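ABC transporter ATP-binding protein (Leptospira interrogans serovar Copenhageni, PDB 4HZI) probably binds and hydrolyses ATP as the ATPase subunit of an orphan ABC transporter involved in manganese utilization and tolerance. Local coordinates at residues Phe94-Thr97 and Tyr98-Ala102; Ile157-Ser161 and Asp162-Lys166; Lys265-Glu268 and Asp269-Ile273. One frame throughout, in Å; residues are numbered along the deposited sequence.

Contact 1: residues Phe94-Thr97 and Tyr98-Ala102; sequences FQET and YGEIA
Glu-100 folds back over the turn and sets one carboxylate oxygen against both donors of Thr-97. Its OE2 lies 2.8 Å from the backbone N of Thr-97 and 2.8 Å from the hydroxyl OG1 of Thr-97, so a single oxygen accepts two hydrogen bonds. The hydroxyl meets the anti lone pair of OE2, whereas the amide comes from above the carboxylate plane. Thr-97 makes this pairing possible by placing OG1 between its own N and carbonyl carbon (chi1 68°), close enough to the amide for both to converge. On the other partner, chi1 of -53° sets CG beside the backbone N of Glu-100 and brings it to 3.2 Å from Thr-97 OG1; the extended chi2 (165°) then carries the carboxylate on to Thr-97. The backbone closes the same turn, with Glu-100 N bonded to Thr-97 O at 2.8 Å.

Ile-101 packs back on the strand end, with its CG1 3.5 Å from Thr-97 O and its CD1 3.8 Å from Glu-96 CB, the side chains of Ile-101 and Glu-96 crossing at about a right angle. Ile-101 also packs on Leu-93 and Leu-106, while Tyr-98 bonds through OH to the carbonyl of Ile-80. The 3-10 segment 98-100 thus leads from the edge strand 96-97 toward helix 103-108, within the antiparallel beta subdomain characteristic of ABC ATPases.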
loop_
_atom_site.group_PDB
_atom_site.type_symbol
_atom_site.label_atom_id
_atom_site.label_comp_id
_atom_site.label_asym_id
_atom_site.label_seq_id
_atom_site.Cartn_x
_atom_site.Cartn_y
_atom_site.Cartn_z
ATOM N N PHE A 94 -28.525 14.519 -5.311
ATOM C CA PHE A 94 -29.982 14.394 -5.491
ATOM C C PHE A 94 -30.371 15.158 -6.759
ATOM O O PHE A 94 -29.760 14.957 -7.807
ATOM C CB PHE A 94 -30.741 14.827 -4.207
ATOM C CG PHE A 94 -30.473 13.935 -3.000
ATOM C CD1 PHE A 94 -30.955 12.627 -2.952
ATOM C CD2 PHE A 94 -29.740 14.407 -1.915
ATOM C CE1 PHE A 94 -30.693 11.816 -1.854
ATOM C CE2 PHE A 94 -29.477 13.602 -0.818
ATOM C CZ PHE A 94 -29.954 12.305 -0.790
ATOM N N GLN A 95 -31.330 16.058 -6.702
ATOM C CA GLN A 95 -31.723 16.733 -7.937
ATOM C C GLN A 95 -30.960 18.039 -8.221
ATOM O O GLN A 95 -31.213 18.682 -9.227
ATOM C CB GLN A 95 -33.225 17.003 -7.960
ATOM C CG GLN A 95 -34.055 15.744 -8.145
ATOM C CD GLN A 95 -35.475 16.040 -8.588
ATOM O OE1 GLN A 95 -35.696 16.761 -9.570
ATOM N NE2 GLN A 95 -36.450 15.475 -7.877
ATOM N N GLU A 96 -30.036 18.428 -7.356
ATOM C CA GLU A 96 -29.367 19.725 -7.519
ATOM C C GLU A 96 -28.002 19.559 -8.164
ATOM O O GLU A 96 -27.170 18.822 -7.660
ATOM C CB GLU A 96 -29.170 20.392 -6.165
ATOM C CG GLU A 96 -30.424 20.860 -5.474
ATOM C CD GLU A 96 -30.106 21.502 -4.144
ATOM O OE1 GLU A 96 -29.650 20.785 -3.224
ATOM O OE2 GLU A 96 -30.294 22.732 -4.019
ATOM N N THR A 97 -27.755 20.283 -9.241
ATOM C CA THR A 97 -26.421 20.373 -9.797
ATOM C C THR A 97 -25.517 21.096 -8.809
ATOM O O THR A 97 -25.976 21.863 -7.950
ATOM C CB THR A 97 -26.365 21.124 -11.151
ATOM O OG1 THR A 97 -26.676 22.501 -10.930
ATOM C CG2 THR A 97 -27.336 20.522 -12.148
ATOM N N TYR A 98 -24.234 20.850 -8.949
ATOM C CA TYR A 98 -23.247 21.451 -8.094
ATOM C C TYR A 98 -23.233 22.979 -8.248
ATOM O O TYR A 98 -22.980 23.689 -7.287
ATOM C CB TYR A 98 -21.891 20.846 -8.355
ATOM C CG TYR A 98 -21.592 19.588 -7.568
ATOM C CD1 TYR A 98 -22.608 18.688 -7.199
ATOM C CD2 TYR A 98 -20.311 19.289 -7.210
ATOM C CE1 TYR A 98 -22.320 17.546 -6.492
ATOM C CE2 TYR A 98 -20.009 18.140 -6.523
ATOM C CZ TYR A 98 -21.046 17.275 -6.151
ATOM O OH TYR A 98 -20.771 16.140 -5.461
ATOM N N GLY A 99 -23.611 23.453 -9.415
ATOM C CA GLY A 99 -23.780 24.885 -9.626
ATOM C C GLY A 99 -24.862 25.486 -8.736
ATOM O O GLY A 99 -24.856 26.686 -8.493
ATOM N N GLU A 100 -25.776 24.666 -8.216
ATOM C CA GLU A 100 -26.887 25.209 -7.438
ATOM C C GLU A 100 -26.630 25.150 -5.966
ATOM O O GLU A 100 -27.435 25.667 -5.205
ATOM C CB GLU A 100 -28.189 24.483 -7.756
ATOM C CG GLU A 100 -28.524 24.434 -9.234
ATOM C CD GLU A 100 -29.611 23.416 -9.505
ATOM O OE1 GLU A 100 -30.734 23.591 -8.980
ATOM O OE2 GLU A 100 -29.336 22.442 -10.215
ATOM N N ILE A 101 -25.503 24.571 -5.565
ATOM C CA ILE A 101 -25.188 24.373 -4.167
ATOM C C ILE A 101 -23.936 25.128 -3.778
ATOM O O ILE A 101 -22.857 24.892 -4.342
ATOM C CB ILE A 101 -24.928 22.870 -3.871
ATOM C CG1 ILE A 101 -26.045 22.013 -4.466
ATOM C CG2 ILE A 101 -24.786 22.627 -2.370
ATOM C CD1 ILE A 101 -25.795 20.513 -4.359
ATOM N N ALA A 102 -24.048 25.987 -2.769
ATOM C CA ALA A 102 -22.849 26.523 -2.166
ATOM C C ALA A 102 -21.940 25.369 -1.760
ATOM O O ALA A 102 -22.356 24.447 -1.043
ATOM C CB ALA A 102 -23.184 27.395 -0.974
#

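Contact 2: residues Ile157-Ser161 and Asp162-Lys166; sequences ILKDS and DLLSK
Leu-158 and Leu-163 meet across a Schellman motif that ends helix 148-160. Its two defining bonds are backbone ones: Leu-163 N reaches back to Leu-158 O at 3.0 Å (N-H...O 159°), and within that loop Asp-162 N binds Lys-159 O at 2.9 Å (164°). The positive phi of Asp-162 lets the chain reverse here.

The last carbonyls are thereby largely accounted for. Leu-158 O also receives a weak bond from Ser-161 N, whose better partner is Ile-157 O at 3.1 Å. Asp-160 O is taken by Lys-222 NZ, a lysine of helix 206-222 whose charge probably suits the partly negative helix end, and the carboxylate of Asp-160 accepts from Gln-156 through OD1.

Beside the polar turn, Leu-158 CD2 rests 4.1 Å from Leu-163 CB, the side chains crossing at about a right angle; this is the apolar pair that commonly accompanies a Schellman motif. Leu-158 continues onto Val-128, Ile-132 and Leu-185, and Leu-163 onto Ile-182, so the helix end packs against helices 128-133 and 176-188. Leu-163 precedes the 3-10 segment 164-166, and its O accepts from Lys-166 N at 2.9 Å. Its chi1 of -70° sets CG beside the backbone N, which leaves Leu-163 CG 3.4 Å from Ser-161 O.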
loop_
_atom_site.group_PDB
_atom_site.type_symbol
_atom_site.label_atom_id
_atom_site.label_comp_id
_atom_site.label_asym_id
_atom_site.label_seq_id
_atom_site.Cartn_x
_atom_site.Cartn_y
_atom_site.Cartn_z
ATOM N N ILE A 157 -21.991 8.495 19.495
ATOM C CA ILE A 157 -21.354 7.844 18.332
ATOM C C ILE A 157 -20.393 6.712 18.783
ATOM O O ILE A 157 -20.499 5.539 18.318
ATOM C CB ILE A 157 -20.641 8.898 17.423
ATOM C CG1 ILE A 157 -21.681 9.792 16.713
ATOM C CG2 ILE A 157 -19.821 8.215 16.358
ATOM C CD1 ILE A 157 -21.123 11.079 16.143
ATOM N N LEU A 158 -19.491 7.064 19.702
ATOM C CA LEU A 158 -18.582 6.080 20.288
ATOM C C LEU A 158 -19.362 4.951 20.938
ATOM O O LEU A 158 -19.077 3.772 20.690
ATOM C CB LEU A 158 -17.631 6.735 21.277
ATOM C CG LEU A 158 -16.654 7.741 20.692
ATOM C CD1 LEU A 158 -16.042 8.610 21.759
ATOM C CD2 LEU A 158 -15.548 7.051 19.889
ATOM N N LYS A 159 -20.392 5.285 21.722
ATOM C CA LYS A 159 -21.165 4.220 22.363
ATOM C C LYS A 159 -21.793 3.299 21.337
ATOM O O LYS A 159 -21.686 2.075 21.460
ATOM C CB LYS A 159 -22.242 4.763 23.315
ATOM C CG LYS A 159 -22.880 3.654 24.156
ATOM C CD LYS A 159 -23.636 4.171 25.381
ATOM C CE LYS A 159 -25.069 4.544 25.045
ATOM N NZ LYS A 159 -25.659 5.446 26.073
ATOM N N ASP A 160 -22.443 3.876 20.322
ATOM C CA ASP A 160 -23.095 3.064 19.279
ATOM C C ASP A 160 -22.120 2.082 18.598
ATOM O O ASP A 160 -22.538 1.029 18.148
ATOM C CB ASP A 160 -23.752 3.945 18.207
ATOM C CG ASP A 160 -24.942 4.736 18.734
ATOM O OD1 ASP A 160 -25.291 4.575 19.924
ATOM O OD2 ASP A 160 -25.531 5.518 17.955
ATOM N N SER A 161 -20.839 2.447 18.540
ATOM C CA SER A 161 -19.769 1.595 17.957
ATOM C C SER A 161 -18.861 0.919 18.990
ATOM O O SER A 161 -17.776 0.454 18.645
ATOM C CB SER A 161 -18.879 2.437 17.020
ATOM O OG SER A 161 -19.544 2.658 15.788
ATOM N N ASP A 162 -19.286 0.879 20.251
ATOM C CA ASP A 162 -18.560 0.144 21.296
ATOM C C ASP A 162 -17.113 0.600 21.488
ATOM O O ASP A 162 -16.207 -0.216 21.585
ATOM C CB ASP A 162 -18.636 -1.375 21.037
ATOM C CG ASP A 162 -20.085 -1.892 20.986
ATOM O OD1 ASP A 162 -20.930 -1.398 21.766
ATOM O OD2 ASP A 162 -20.394 -2.787 20.161
ATOM N N LEU A 163 -16.914 1.918 21.552
ATOM C CA LEU A 163 -15.592 2.509 21.705
ATOM C C LEU A 163 -15.600 3.661 22.710
ATOM O O LEU A 163 -14.642 4.426 22.787
ATOM C CB LEU A 163 -15.097 2.995 20.327
ATOM C CG LEU A 163 -14.728 1.943 19.265
ATOM C CD1 LEU A 163 -14.678 2.528 17.838
ATOM C CD2 LEU A 163 -13.358 1.361 19.586
ATOM N N LEU A 164 -16.670 3.775 23.509
ATOM C CA LEU A 164 -16.784 4.868 24.490
ATOM C C LEU A 164 -15.633 4.767 25.468
ATOM O O LEU A 164 -15.043 5.771 25.879
ATOM C CB LEU A 164 -18.128 4.790 25.220
ATOM C CG LEU A 164 -18.475 5.892 26.218
ATOM C CD1 LEU A 164 -18.556 7.261 25.555
ATOM C CD2 LEU A 164 -19.808 5.529 26.861
ATOM N N SER A 165 -15.251 3.529 25.758
ATOM C CA SER A 165 -14.147 3.267 26.665
ATOM C C SER A 165 -12.850 3.930 26.230
ATOM O O SER A 165 -11.986 4.147 27.080
ATOM C CB SER A 165 -13.939 1.758 26.851
ATOM O OG SER A 165 -13.326 1.183 25.720
ATOM N N LYS A 166 -12.693 4.261 24.935
ATOM C CA LYS A 166 -11.471 4.932 24.473
ATOM C C LYS A 166 -11.590 6.448 24.295
ATOM O O LYS A 166 -10.663 7.085 23.790
ATOM C CB LYS A 166 -11.009 4.320 23.152
ATOM C CG LYS A 166 -10.799 2.818 23.187
ATOM C CD LYS A 166 -10.120 2.343 21.903
ATOM C CE LYS A 166 -10.098 0.830 21.809
ATOM N NZ LYS A 166 -9.093 0.260 22.740
#

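Contact 3: residues Lys265-Glu268 and Asp269-Ile273; sequences KNLE and DLYDI
Glu-268 CG comes within 3.2 Å of Ile-273 O, with Glu-268 CB also close to it, where the chain continues past the end of helix 264-271. CG sits beside the backbone N of Glu-268 (chi1 -66°) and the side chain extends past this carbonyl, taking its carboxylate on to Leu-275 N, which OE2 accepts. The same oxygen lies close to Glu-264 OE2, a pairing of like charges that might raise the proton affinity of one of them. The main-chain O of Glu-268 holds Asp-272 N at 2.7 Å as the helix ends.

Asp-269 packs its CB against the carbonyl of Asn-266, with Asp-269 CB 3.4 Å from Asn-266 O. A bound water joins the carboxylate to Lys-265 and Asn-266, in place of a direct ion pair: it donates to Asp-269 OD2 at 2.7 Å and to Asn-266 OD1 at 2.8 Å, and accepts from Lys-265 NZ at 3.3 Å. Asn-266 ND2 donates to Glu-260 O, which fixes which way round the amide sits.

Leu-267 forms the buried side. Its carbonyl O accepts from Tyr-271 N at 2.8 Å and also lies at the edge of the Tyr-271 ring, while Leu-267 CD2 touches Leu-270 CD2 at 4.2 Å. All three of these residues rest on Leu-66 of strand 62-67.

Tyr-271 O bonds to Thr-207 OG1 of the second subunit. The helix is thus apolar toward the core, while water mediates between Lys-265 and Asp-269, and Asp-272, just beyond the helix, pairs directly with Lys-248 and Arg-68 beside the subunit interface.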
loop_
_atom_site.group_PDB
_atom_site.type_symbol
_atom_site.label_atom_id
_atom_site.label_comp_id
_atom_site.label_asym_id
_atom_site.label_seq_id
_atom_site.Cartn_x
_atom_site.Cartn_y
_atom_site.Cartn_z
ATOM N N LYS A 265 -12.930 -10.939 -17.837
ATOM C CA LYS A 265 -12.781 -10.086 -19.007
ATOM C C LYS A 265 -12.655 -8.575 -18.735
ATOM O O LYS A 265 -11.792 -7.897 -19.301
ATOM C CB LYS A 265 -13.953 -10.280 -19.990
ATOM C CG LYS A 265 -13.638 -9.720 -21.368
ATOM C CD LYS A 265 -14.693 -8.741 -21.873
ATOM C CE LYS A 265 -14.174 -7.902 -23.043
ATOM N NZ LYS A 265 -14.841 -6.568 -23.124
ATOM N N ASN A 266 -13.556 -8.062 -17.902
ATOM C CA ASN A 266 -13.576 -6.633 -17.541
ATOM C C ASN A 266 -12.313 -6.249 -16.709
ATOM O O ASN A 266 -11.728 -5.210 -16.977
ATOM C CB ASN A 266 -14.840 -6.275 -16.799
ATOM C CG ASN A 266 -16.060 -6.097 -17.748
ATOM O OD1 ASN A 266 -15.901 -5.682 -18.886
ATOM N ND2 ASN A 266 -17.224 -6.438 -17.287
ATOM N N LEU A 267 -11.903 -7.125 -15.784
ATOM C CA LEU A 267 -10.662 -6.880 -15.042
ATOM C C LEU A 267 -9.399 -7.007 -15.907
ATOM O O LEU A 267 -8.444 -6.232 -15.742
ATOM C CB LEU A 267 -10.581 -7.766 -13.801
ATOM C CG LEU A 267 -11.637 -7.455 -12.760
ATOM C CD1 LEU A 267 -11.431 -8.290 -11.518
ATOM C CD2 LEU A 267 -11.684 -5.980 -12.383
ATOM N N GLU A 268 -9.378 -7.956 -16.848
ATOM C CA GLU A 268 -8.238 -8.031 -17.788
ATOM C C GLU A 268 -8.194 -6.784 -18.669
ATOM O O GLU A 268 -7.140 -6.307 -19.032
ATOM C CB GLU A 268 -8.272 -9.333 -18.628
ATOM C CG GLU A 268 -8.066 -10.602 -17.791
ATOM C CD GLU A 268 -8.152 -11.917 -18.550
ATOM O OE1 GLU A 268 -8.684 -11.932 -19.687
ATOM O OE2 GLU A 268 -7.730 -12.957 -17.977
ATOM N N ASP A 269 -9.353 -6.201 -18.968
ATOM C CA ASP A 269 -9.389 -4.972 -19.715
ATOM C C ASP A 269 -8.849 -3.837 -18.846
ATOM O O ASP A 269 -8.092 -2.996 -19.306
ATOM C CB ASP A 269 -10.808 -4.652 -20.186
ATOM C CG ASP A 269 -10.872 -3.443 -21.097
ATOM O OD1 ASP A 269 -9.812 -2.997 -21.564
ATOM O OD2 ASP A 269 -11.987 -2.927 -21.349
ATOM N N LEU A 270 -9.160 -3.860 -17.554
ATOM C CA LEU A 270 -8.659 -2.833 -16.667
ATOM C C LEU A 270 -7.108 -2.939 -16.451
ATOM O O LEU A 270 -6.427 -1.948 -16.413
ATOM C CB LEU A 270 -9.368 -2.954 -15.305
ATOM C CG LEU A 270 -8.981 -1.970 -14.239
ATOM C CD1 LEU A 270 -9.281 -0.546 -14.654
ATOM C CD2 LEU A 270 -9.689 -2.321 -12.938
ATOM N N TYR A 271 -6.646 -4.142 -16.229
ATOM C CA TYR A 271 -5.301 -4.390 -15.757
ATOM C C TYR A 271 -4.353 -4.773 -16.907
ATOM O O TYR A 271 -3.129 -4.793 -16.711
ATOM C CB TYR A 271 -5.328 -5.477 -14.697
ATOM C CG TYR A 271 -5.827 -4.945 -13.386
ATOM C CD1 TYR A 271 -5.094 -4.022 -12.671
ATOM C CD2 TYR A 271 -7.063 -5.319 -12.884
ATOM C CE1 TYR A 271 -5.540 -3.488 -11.492
ATOM C CE2 TYR A 271 -7.508 -4.810 -11.679
ATOM C CZ TYR A 271 -6.745 -3.908 -10.962
ATOM O OH TYR A 271 -7.236 -3.396 -9.751
ATOM N N ASP A 272 -4.906 -5.063 -18.086
ATOM C CA ASP A 272 -4.086 -5.383 -19.282
ATOM C C ASP A 272 -3.252 -6.674 -19.199
ATOM O O ASP A 272 -2.268 -6.835 -19.927
ATOM C CB ASP A 272 -3.163 -4.197 -19.598
ATOM C CG ASP A 272 -3.914 -2.951 -20.008
ATOM O OD1 ASP A 272 -4.924 -3.035 -20.755
ATOM O OD2 ASP A 272 -3.474 -1.859 -19.602
ATOM N N ILE A 273 -3.644 -7.605 -18.340
ATOM C CA ILE A 273 -2.982 -8.876 -18.232
ATOM C C ILE A 273 -3.953 -9.963 -17.909
ATOM O O ILE A 273 -5.012 -9.692 -17.342
ATOM C CB ILE A 273 -1.897 -8.884 -17.098
ATOM C CG1 ILE A 273 -2.460 -8.363 -15.780
ATOM C CG2 ILE A 273 -0.729 -8.028 -17.490
ATOM C CD1 ILE A 273 -1.554 -8.636 -14.602
HETATM O O HOH W 1 -13.989 -4.613 -20.635
#

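From the N terminus, the contacts follow in series, each spanning one short continuous stretch, so none encloses or crosses another. Contact 1 closes the turn between strand 96-97 of the antiparallel sheet and helix 103-108. Contact 2 ends helix 148-160 and begins the loop leading toward helix 176-188, in the helical part of the fold. Contact 3 completes helix 264-271, packed on strand 62-67 of the mixed sheet and next to the second subunit, before strand 275-280. They do not touch: contacts 2 and 3 lie on opposite sides of the chain's centre, their centres about 42 Å apart, and contact 1 is about 35 Å from each, centre to centre.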